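Local coordinates for protein pectinesterase A (Erwinia chrysanthemi, PDB 2NTP) that hydrolyses the methyl esters of pectin's galacturonate chains, releasing methanol and starting the maceration and soft rot of plant tissue, at residues L55-E60 against A65-A70; T208-N213 against S299-Y304; Q264-N269 against R318-A323. All coordinates share one frame; numbering follows the deposited sequence.

Overall arrangement
The three contacts belong to one right-handed parallel beta-helix and all reach its ten-stranded sheet, at opposite ends. Contact 1 links that sheet to the eight-stranded one near the N-terminal end; its centre lies 29 Å from that of contact 2 and 33 Å from that of contact 3. Contacts 2 and 3 are neighbours, with centres 10 Å apart. Their strands 264-268 and 300-304 are adjacent in the sheet, Tyr304 N lying 2.8 Å from Phe267 O in a probable hydrogen bond. Contact 2 comes closest to the substrate groove: the side chain of Pro210 is about 9 Å from a bound galacturonate. Contacts 1 and 3 lie away from the annotated sites.

Contact 1 of 3, residues L55-E60 against A65-A70; sequences LHLKGE and AVIAAA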
loop_
_atom_site.group_PDB
_atom_site.type_symbol
_atom_site.label_atom_id
_atom_site.label_comp_id
_atom_site.label_asym_id
_atom_site.label_seq_id
_atom_site.Cartn_x
_atom_site.Cartn_y
_atom_site.Cartn_z
ATOM N N LEU A 55 -2.153 -1.700 -19.627
ATOM C CA LEU A 55 -2.682 -0.340 -19.514
ATOM C C LEU A 55 -1.727 0.513 -18.698
ATOM O O LEU A 55 -1.167 0.037 -17.702
ATOM C CB LEU A 55 -4.072 -0.335 -18.869
ATOM C CG LEU A 55 -4.656 1.057 -18.587
ATOM C CD1 LEU A 55 -5.071 1.759 -19.882
ATOM C CD2 LEU A 55 -5.808 0.979 -17.611
ATOM N N HIS A 56 -1.549 1.761 -19.129
ATOM C CA HIS A 56 -0.551 2.669 -18.550
ATOM C C HIS A 56 -1.101 4.082 -18.391
ATOM O O HIS A 56 -1.611 4.675 -19.346
ATOM C CB HIS A 56 0.720 2.664 -19.401
ATOM C CG HIS A 56 1.205 1.286 -19.724
ATOM N ND1 HIS A 56 2.035 0.574 -18.884
ATOM C CD2 HIS A 56 0.930 0.466 -20.765
ATOM C CE1 HIS A 56 2.273 -0.612 -19.407
ATOM N NE2 HIS A 56 1.602 -0.709 -20.542
ATOM N N LEU A 57 -1.010 4.597 -17.167
ATOM C CA LEU A 57 -1.454 5.950 -16.849
ATOM C C LEU A 57 -0.241 6.820 -16.575
ATOM O O LEU A 57 0.674 6.399 -15.872
ATOM C CB LEU A 57 -2.386 5.952 -15.629
ATOM C CG LEU A 57 -3.604 5.016 -15.633
ATOM C CD1 LEU A 57 -4.385 5.133 -14.329
ATOM C CD2 LEU A 57 -4.522 5.308 -16.831
ATOM N N LYS A 58 -0.236 8.021 -17.151
ATOM C CA LYS A 58 0.815 9.005 -16.914
ATOM C C LYS A 58 0.185 10.348 -16.571
ATOM O O LYS A 58 -0.492 10.947 -17.407
ATOM C CB LYS A 58 1.725 9.145 -18.145
ATOM C CG LYS A 58 2.942 10.032 -17.915
ATOM C CD LYS A 58 3.829 10.101 -19.153
ATOM C CE LYS A 58 5.005 11.047 -18.940
ATOM N NZ LYS A 58 5.978 10.991 -20.077
ATOM N N GLY A 59 0.402 10.809 -15.342
ATOM C CA GLY A 59 -0.091 12.105 -14.908
ATOM C C GLY A 59 0.842 13.217 -15.344
ATOM O O GLY A 59 2.033 12.984 -15.569
ATOM N N GLU A 60 0.290 14.422 -15.473
ATOM C CA GLU A 60 1.066 15.611 -15.837
ATOM C C GLU A 60 2.146 15.925 -14.798
ATOM O O GLU A 60 3.252 16.344 -15.148
ATOM C CB GLU A 60 0.133 16.812 -16.042
ATOM C CG GLU A 60 0.852 18.121 -16.393
ATOM C CD GLU A 60 -0.089 19.250 -16.794
ATOM O OE1 GLU A 60 -1.326 19.046 -16.817
ATOM O OE2 GLU A 60 0.424 20.352 -17.093
ATOM N N ALA A 65 -1.721 15.953 -10.540
ATOM C CA ALA A 65 -2.627 14.976 -11.134
ATOM C C ALA A 65 -3.039 13.972 -10.062
ATOM O O ALA A 65 -2.242 13.125 -9.664
ATOM C CB ALA A 65 -1.973 14.278 -12.318
ATOM N N VAL A 66 -4.281 14.095 -9.593
ATOM C CA VAL A 66 -4.758 13.348 -8.423
ATOM C C VAL A 66 -6.008 12.538 -8.751
ATOM O O VAL A 66 -6.957 13.054 -9.353
ATOM C CB VAL A 66 -5.073 14.297 -7.217
ATOM C CG1 VAL A 66 -5.478 13.499 -5.982
ATOM C CG2 VAL A 66 -3.878 15.184 -6.879
ATOM N N ILE A 67 -5.997 11.268 -8.347
ATOM C CA ILE A 67 -7.169 10.400 -8.420
ATOM C C ILE A 67 -7.574 10.108 -6.981
ATOM O O ILE A 67 -6.783 9.572 -6.209
ATOM C CB ILE A 67 -6.859 9.076 -9.165
ATOM C CG1 ILE A 67 -6.131 9.369 -10.487
ATOM C CG2 ILE A 67 -8.137 8.254 -9.366
ATOM C CD1 ILE A 67 -5.550 8.135 -11.191
ATOM N N ALA A 68 -8.794 10.488 -6.617
ATOM C CA ALA A 68 -9.206 10.459 -5.215
ATOM C C ALA A 68 -10.669 10.086 -5.023
ATOM O O ALA A 68 -11.537 10.499 -5.795
ATOM C CB ALA A 68 -8.927 11.808 -4.566
ATOM N N ALA A 69 -10.925 9.293 -3.990
ATOM C CA ALA A 69 -12.285 9.006 -3.535
ATOM C C ALA A 69 -12.252 8.659 -2.051
ATOM O O ALA A 69 -11.236 8.173 -1.545
ATOM C CB ALA A 69 -12.904 7.870 -4.341
ATOM N N ALA A 70 -13.360 8.919 -1.360
ATOM C CA ALA A 70 -13.468 8.624 0.066
ATOM C C ALA A 70 -14.343 7.402 0.315
ATOM O O ALA A 70 -15.563 7.443 0.105
ATOM C CB ALA A 70 -14.003 9.837 0.823
#
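The flat group at the centre of this contact is the peptide joining Gly59 to Glu60. The methyl of Ala65 lies beyond the N-H edge of this peptide, raised obliquely from its plane, while the carbonyl oxygen Gly59 O points off at the opposite edge. Ala65 CB is 3.9 Å from Gly59 CA and lies at the same separation from Glu60 N. Gly59 has no side chain between the two backbones, and the CA atoms of Gly59 and Ala65 are 5.4 Å apart, the closest CA pair of the two segments. At the second flat group, the Glu60 carboxylate, OE1 accepts a hydrogen bond from Asn41 N, so the extended side chain is tied to the neighbouring turn and not to strand 65-69.

The arrangement is a corner of the right-handed parallel beta-helix of the pectinesterase family. Strand 55-59 belongs to the ten-stranded sheet and strand 65-69 to the eight-stranded one, with a short turn between them. No hydrogen bond crosses the corner. The backbone of Leu57, for example, bonds along its own sheet to Ser99 and Gln101.

Farther into the angle between the sheets the contact is purely apolar. Leu57 and Ile67 meet tip to tip, with Leu57 CD1 4.5 Å from Ile67 CD1, a loose touch between two methyls inside the coil. Both chains are stretched toward each other: Leu57 CD1 is anti to its CA (chi2 179°), and the terminal methyl of Ile67 is likewise anti to its CA (chi2 170°). Leu57 also packs on Ile37 and Ile39 of the neighbouring strand and on Leu103 of the other sheet, whereas Ile67 rests on Ile21 of helix 21-26.

Contact 2 of 3, residues T208-N213 against S299-Y304; sequences TAPSTN and SRFFEY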
loop_
_atom_site.group_PDB
_atom_site.type_symbol
_atom_site.label_atom_id
_atom_site.label_comp_id
_atom_site.label_asym_id
_atom_site.label_seq_id
_atom_site.Cartn_x
_atom_site.Cartn_y
_atom_site.Cartn_z
ATOM N N THR A 208 4.195 -1.712 8.004
ATOM C CA THR A 208 3.862 -2.883 7.203
ATOM C C THR A 208 3.100 -3.936 7.987
ATOM O O THR A 208 3.247 -4.052 9.200
ATOM C CB THR A 208 5.115 -3.538 6.573
ATOM O OG1 THR A 208 5.934 -4.126 7.595
ATOM C CG2 THR A 208 5.935 -2.506 5.789
ATOM N N ALA A 209 2.286 -4.698 7.265
ATOM C CA ALA A 209 1.624 -5.872 7.826
ATOM C C ALA A 209 1.613 -6.948 6.744
ATOM O O ALA A 209 0.594 -7.160 6.079
ATOM C CB ALA A 209 0.212 -5.538 8.299
ATOM N N PRO A 210 2.767 -7.612 6.543
ATOM C CA PRO A 210 2.867 -8.624 5.492
ATOM C C PRO A 210 2.135 -9.909 5.864
ATOM O O PRO A 210 2.131 -10.308 7.037
ATOM C CB PRO A 210 4.373 -8.873 5.397
ATOM C CG PRO A 210 4.870 -8.618 6.784
ATOM C CD PRO A 210 4.035 -7.468 7.289
ATOM N N SER A 211 1.505 -10.524 4.865
ATOM C CA SER A 211 0.815 -11.805 5.024
ATOM C C SER A 211 1.419 -12.855 4.094
ATOM O O SER A 211 0.768 -13.849 3.747
ATOM C CB SER A 211 -0.667 -11.632 4.726
ATOM O OG SER A 211 -0.846 -11.020 3.458
ATOM N N THR A 212 2.672 -12.623 3.718
ATOM C CA THR A 212 3.403 -13.444 2.757
ATOM C C THR A 212 3.323 -14.920 3.149
ATOM O O THR A 212 3.659 -15.269 4.277
ATOM C CB THR A 212 4.902 -13.049 2.731
ATOM O OG1 THR A 212 5.052 -11.644 2.989
ATOM C CG2 THR A 212 5.542 -13.407 1.389
ATOM N N ASN A 213 2.875 -15.772 2.229
ATOM C CA ASN A 213 2.885 -17.215 2.482
ATOM C C ASN A 213 4.312 -17.697 2.744
ATOM O O ASN A 213 5.254 -17.237 2.102
ATOM C CB ASN A 213 2.277 -17.986 1.311
ATOM C CG ASN A 213 2.250 -19.489 1.553
ATOM O OD1 ASN A 213 3.120 -20.218 1.072
ATOM N ND2 ASN A 213 1.268 -19.956 2.318
ATOM N N SER A 299 8.401 -14.326 12.647
ATOM C CA SER A 299 8.112 -13.800 11.316
ATOM C C SER A 299 9.408 -13.423 10.596
ATOM O O SER A 299 10.475 -13.389 11.215
ATOM C CB SER A 299 7.183 -12.590 11.426
ATOM O OG SER A 299 6.046 -12.911 12.214
ATOM N N ARG A 300 9.314 -13.137 9.299
ATOM C CA ARG A 300 10.500 -12.866 8.479
ATOM C C ARG A 300 10.773 -11.365 8.417
ATOM O O ARG A 300 10.597 -10.719 7.379
ATOM C CB ARG A 300 10.365 -13.492 7.085
ATOM C CG ARG A 300 10.307 -15.016 7.101
ATOM C CD ARG A 300 10.082 -15.585 5.713
ATOM N NE ARG A 300 8.692 -15.464 5.274
ATOM C CZ ARG A 300 8.260 -15.776 4.055
ATOM N NH1 ARG A 300 9.111 -16.218 3.134
ATOM N NH2 ARG A 300 6.982 -15.638 3.749
ATOM N N PHE A 301 11.196 -10.829 9.560
ATOM C CA PHE A 301 11.404 -9.397 9.746
ATOM C C PHE A 301 12.894 -9.094 9.887
ATOM O O PHE A 301 13.522 -9.495 10.878
ATOM C CB PHE A 301 10.682 -8.926 11.014
ATOM C CG PHE A 301 9.169 -8.933 10.931
ATOM C CD1 PHE A 301 8.496 -9.043 9.717
ATOM C CD2 PHE A 301 8.416 -8.771 12.096
ATOM C CE1 PHE A 301 7.096 -9.025 9.670
ATOM C CE2 PHE A 301 7.016 -8.743 12.059
ATOM C CZ PHE A 301 6.357 -8.872 10.842
ATOM N N PHE A 302 13.460 -8.389 8.906
ATOM C CA PHE A 302 14.907 -8.131 8.890
ATOM C C PHE A 302 15.272 -6.728 8.436
ATOM O O PHE A 302 14.515 -6.079 7.716
ATOM C CB PHE A 302 15.628 -9.133 7.983
ATOM C CG PHE A 302 15.407 -10.570 8.357
ATOM C CD1 PHE A 302 16.147 -11.158 9.382
ATOM C CD2 PHE A 302 14.469 -11.340 7.679
ATOM C CE1 PHE A 302 15.943 -12.495 9.730
ATOM C CE2 PHE A 302 14.257 -12.677 8.023
ATOM C CZ PHE A 302 14.997 -13.251 9.050
ATOM N N GLU A 303 16.458 -6.284 8.852
ATOM C CA GLU A 303 17.041 -5.033 8.389
ATOM C C GLU A 303 18.466 -5.254 7.897
ATOM O O GLU A 303 19.133 -6.217 8.285
ATOM C CB GLU A 303 17.069 -3.996 9.509
ATOM C CG GLU A 303 15.720 -3.420 9.873
ATOM C CD GLU A 303 15.794 -2.605 11.141
ATOM O OE1 GLU A 303 15.596 -3.182 12.226
ATOM O OE2 GLU A 303 16.077 -1.393 11.049
ATOM N N TYR A 304 18.925 -4.341 7.051
ATOM C CA TYR A 304 20.305 -4.323 6.614
ATOM C C TYR A 304 20.739 -2.873 6.477
ATOM O O TYR A 304 20.189 -2.128 5.674
ATOM C CB TYR A 304 20.469 -5.067 5.287
ATOM C CG TYR A 304 21.893 -5.079 4.765
ATOM C CD1 TYR A 304 22.863 -5.906 5.336
ATOM C CD2 TYR A 304 22.268 -4.265 3.697
ATOM C CE1 TYR A 304 24.170 -5.920 4.853
ATOM C CE2 TYR A 304 23.572 -4.272 3.203
ATOM C CZ TYR A 304 24.516 -5.101 3.787
ATOM O OH TYR A 304 25.807 -5.105 3.301
#
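Arg300 reaches from strand 300-304, the outermost of the ten-stranded sheet of the beta-helix, to the Thr212-Asn213 loop that follows strand 205-210. Its own backbone is the centre of an inverse gamma turn. CB packs on Gln264 of the neighbouring strand. The chain runs extended through CG and CD, then bends (chi3 -77°), which turns the guanidinium toward the loop. NH1 donates to Gln216 O. NH2 lies 3.5 Å from Thr212 CB and gives a hydrogen bond to Asn213 O at 2.9 Å; this bond is bent, 134° at the hydrogen, and NH2 stands well above the carbonyl plane. A weak bond joins NH2 to Thr212 O at 3.4 Å, and Ile262 O also accepts from it. These carbonyls come from two loops, Ile262 in one and the rest in the other. Thr212 is held in turn by OG1, bonded to Gln264 N.

Beside this polar grip, the Phe301 and Pro210 side chains pack together, about 5 Å from Arg243 and 6 Å from Trp245 respectively, both substrate-binding. Ser299 CB covers the centre of one ring face, while Pro210 CG meets the ring edge in plane, 3.7 Å from Phe301 CE1.

Contact 3 of 3, residues Q264-N269 against R318-A323; sequences QTVFLN and RQLTDA
One methyl carries the contact: Leu320 CD1 touches both Val266 CG1, at 3.8 Å, and Leu268 CD2, at 4.1 Å. The segment leading into helix 322-325 is thereby laid against the outer face of strand 264-268 in the parallel beta-helix. The Leu320 side chain leaves its backbone toward the strand, and with CD1 anti to CA (chi2 -179°) this methyl is carried to the far end of the chain; it crosses both partners at about a right angle. Val266 and Leu268 lie two residues apart on the strand and so face the same way. In Val266 the touching branch, CG1, is anti to the backbone N (chi1 -178°). No hydrogen bond accompanies this buried apolar packing.

In the next shell, Phe302 of strand 300-304 and Tyr328 also pack on Leu320. Leu268 is flanked by Tyr304 and by Val221 and Thr223 of strand 220-223. The backbone of Val266 is held in the sheet by hydrogen bonds with Leu220 and Ile222. On the other side of the strand, Thr265 and Phe267 turn inward, to Pro210 and Leu207 of another sheet.

Polar groups hold the C-terminal segment on both sides of Leu320. Before it, Arg318 NH2 donates to Ser299 O. After it, Thr321 is the N-cap residue: its side chain caps a backbone N of the following helix, and its own N bonds to Gln324 OE1, consistent with a capping box. The first helical residue is tied back to the sheet by a hydrogen bond between Asp322 OD1 and Tyr304 OH.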
loop_
_atom_site.group_PDB
_atom_site.type_symbol
_atom_site.label_atom_id
_atom_site.label_comp_id
_atom_site.label_asym_id
_atom_site.label_seq_id
_atom_site.Cartn_x
_atom_site.Cartn_y
_atom_site.Cartn_z
ATOM N N GLN A 264 6.882 -11.448 5.393
ATOM C CA GLN A 264 8.241 -10.939 5.267
ATOM C C GLN A 264 8.232 -9.437 5.024
ATOM O O GLN A 264 7.545 -8.957 4.124
ATOM C CB GLN A 264 8.992 -11.640 4.126
ATOM C CG GLN A 264 10.414 -11.110 3.908
ATOM C CD GLN A 264 11.017 -11.580 2.599
ATOM O OE1 GLN A 264 10.828 -10.957 1.551
ATOM N NE2 GLN A 264 11.754 -12.689 2.655
ATOM N N THR A 265 8.990 -8.710 5.841
ATOM C CA THR A 265 9.340 -7.323 5.552
ATOM C C THR A 265 10.835 -7.187 5.764
ATOM O O THR A 265 11.345 -7.497 6.849
ATOM C CB THR A 265 8.613 -6.314 6.465
ATOM O OG1 THR A 265 7.201 -6.426 6.275
ATOM C CG2 THR A 265 9.039 -4.892 6.130
ATOM N N VAL A 266 11.532 -6.742 4.719
ATOM C CA VAL A 266 12.973 -6.510 4.797
ATOM C C VAL A 266 13.285 -5.071 4.399
ATOM O O VAL A 266 12.844 -4.603 3.341
ATOM C CB VAL A 266 13.765 -7.499 3.910
ATOM C CG1 VAL A 266 15.262 -7.254 4.052
ATOM C CG2 VAL A 266 13.430 -8.943 4.284
ATOM N N PHE A 267 14.021 -4.377 5.268
ATOM C CA PHE A 267 14.511 -3.026 4.999
ATOM C C PHE A 267 15.998 -3.096 4.699
ATOM O O PHE A 267 16.763 -3.648 5.489
ATOM C CB PHE A 267 14.298 -2.106 6.205
ATOM C CG PHE A 267 12.862 -1.757 6.464
ATOM C CD1 PHE A 267 12.078 -2.549 7.300
ATOM C CD2 PHE A 267 12.288 -0.623 5.883
ATOM C CE1 PHE A 267 10.746 -2.228 7.544
ATOM C CE2 PHE A 267 10.956 -0.295 6.123
ATOM C CZ PHE A 267 10.185 -1.100 6.956
ATOM N N LEU A 268 16.403 -2.525 3.567
ATOM C CA LEU A 268 17.825 -2.424 3.231
ATOM C C LEU A 268 18.227 -0.989 2.921
ATOM O O LEU A 268 17.548 -0.306 2.153
ATOM C CB LEU A 268 18.193 -3.334 2.057
ATOM C CG LEU A 268 17.853 -4.822 2.177
ATOM C CD1 LEU A 268 16.585 -5.116 1.384
ATOM C CD2 LEU A 268 19.008 -5.673 1.676
ATOM N N ASN A 269 19.330 -0.544 3.526
ATOM C CA ASN A 269 19.895 0.790 3.265
ATOM C C ASN A 269 18.846 1.905 3.354
ATOM O O ASN A 269 18.769 2.787 2.487
ATOM C CB ASN A 269 20.597 0.805 1.898
ATOM C CG ASN A 269 21.715 -0.227 1.802
ATOM O OD1 ASN A 269 21.647 -1.167 1.002
ATOM N ND2 ASN A 269 22.747 -0.057 2.623
ATOM N N ARG A 318 16.601 -8.221 14.056
ATOM C CA ARG A 318 17.544 -9.077 13.346
ATOM C C ARG A 318 18.129 -8.399 12.116
ATOM O O ARG A 318 17.442 -7.653 11.410
ATOM C CB ARG A 318 16.903 -10.414 12.964
ATOM C CG ARG A 318 16.477 -11.264 14.157
ATOM C CD ARG A 318 14.968 -11.471 14.185
ATOM N NE ARG A 318 14.579 -12.571 13.317
ATOM C CZ ARG A 318 13.348 -12.816 12.875
ATOM N NH1 ARG A 318 12.327 -12.027 13.197
ATOM N NH2 ARG A 318 13.145 -13.862 12.090
ATOM N N GLN A 319 19.406 -8.676 11.878
ATOM C CA GLN A 319 20.158 -8.049 10.807
ATOM C C GLN A 319 20.605 -9.082 9.789
ATOM O O GLN A 319 20.992 -10.198 10.148
ATOM C CB GLN A 319 21.382 -7.326 11.374
ATOM C CG GLN A 319 21.071 -6.321 12.482
ATOM C CD GLN A 319 20.318 -5.097 11.988
ATOM O OE1 GLN A 319 20.659 -4.518 10.954
ATOM N NE2 GLN A 319 19.287 -4.697 12.728
ATOM N N LEU A 320 20.554 -8.705 8.517
ATOM C CA LEU A 320 21.087 -9.543 7.452
ATOM C C LEU A 320 22.602 -9.426 7.392
ATOM O O LEU A 320 23.163 -8.363 7.672
ATOM C CB LEU A 320 20.502 -9.135 6.094
ATOM C CG LEU A 320 18.993 -9.205 5.848
ATOM C CD1 LEU A 320 18.697 -8.758 4.425
ATOM C CD2 LEU A 320 18.441 -10.607 6.097
ATOM N N THR A 321 23.258 -10.523 7.021
ATOM C CA THR A 321 24.673 -10.488 6.659
ATOM C C THR A 321 24.803 -9.876 5.259
ATOM O O THR A 321 23.807 -9.748 4.539
ATOM C CB THR A 321 25.294 -11.902 6.645
ATOM O OG1 THR A 321 24.652 -12.693 5.638
ATOM C CG2 THR A 321 25.139 -12.588 8.006
ATOM N N ASP A 322 26.026 -9.513 4.869
ATOM C CA ASP A 322 26.291 -9.024 3.512
ATOM C C ASP A 322 25.817 -10.026 2.451
ATOM O O ASP A 322 25.167 -9.649 1.474
ATOM C CB ASP A 322 27.784 -8.735 3.316
ATOM C CG ASP A 322 28.281 -7.570 4.161
ATOM O OD1 ASP A 322 27.470 -6.695 4.550
ATOM O OD2 ASP A 322 29.502 -7.527 4.434
ATOM N N ALA A 323 26.143 -11.301 2.661
ATOM C CA ALA A 323 25.729 -12.380 1.763
ATOM C C ALA A 323 24.208 -12.486 1.647
ATOM O O ALA A 323 23.678 -12.661 0.547
ATOM C CB ALA A 323 26.326 -13.710 2.217
#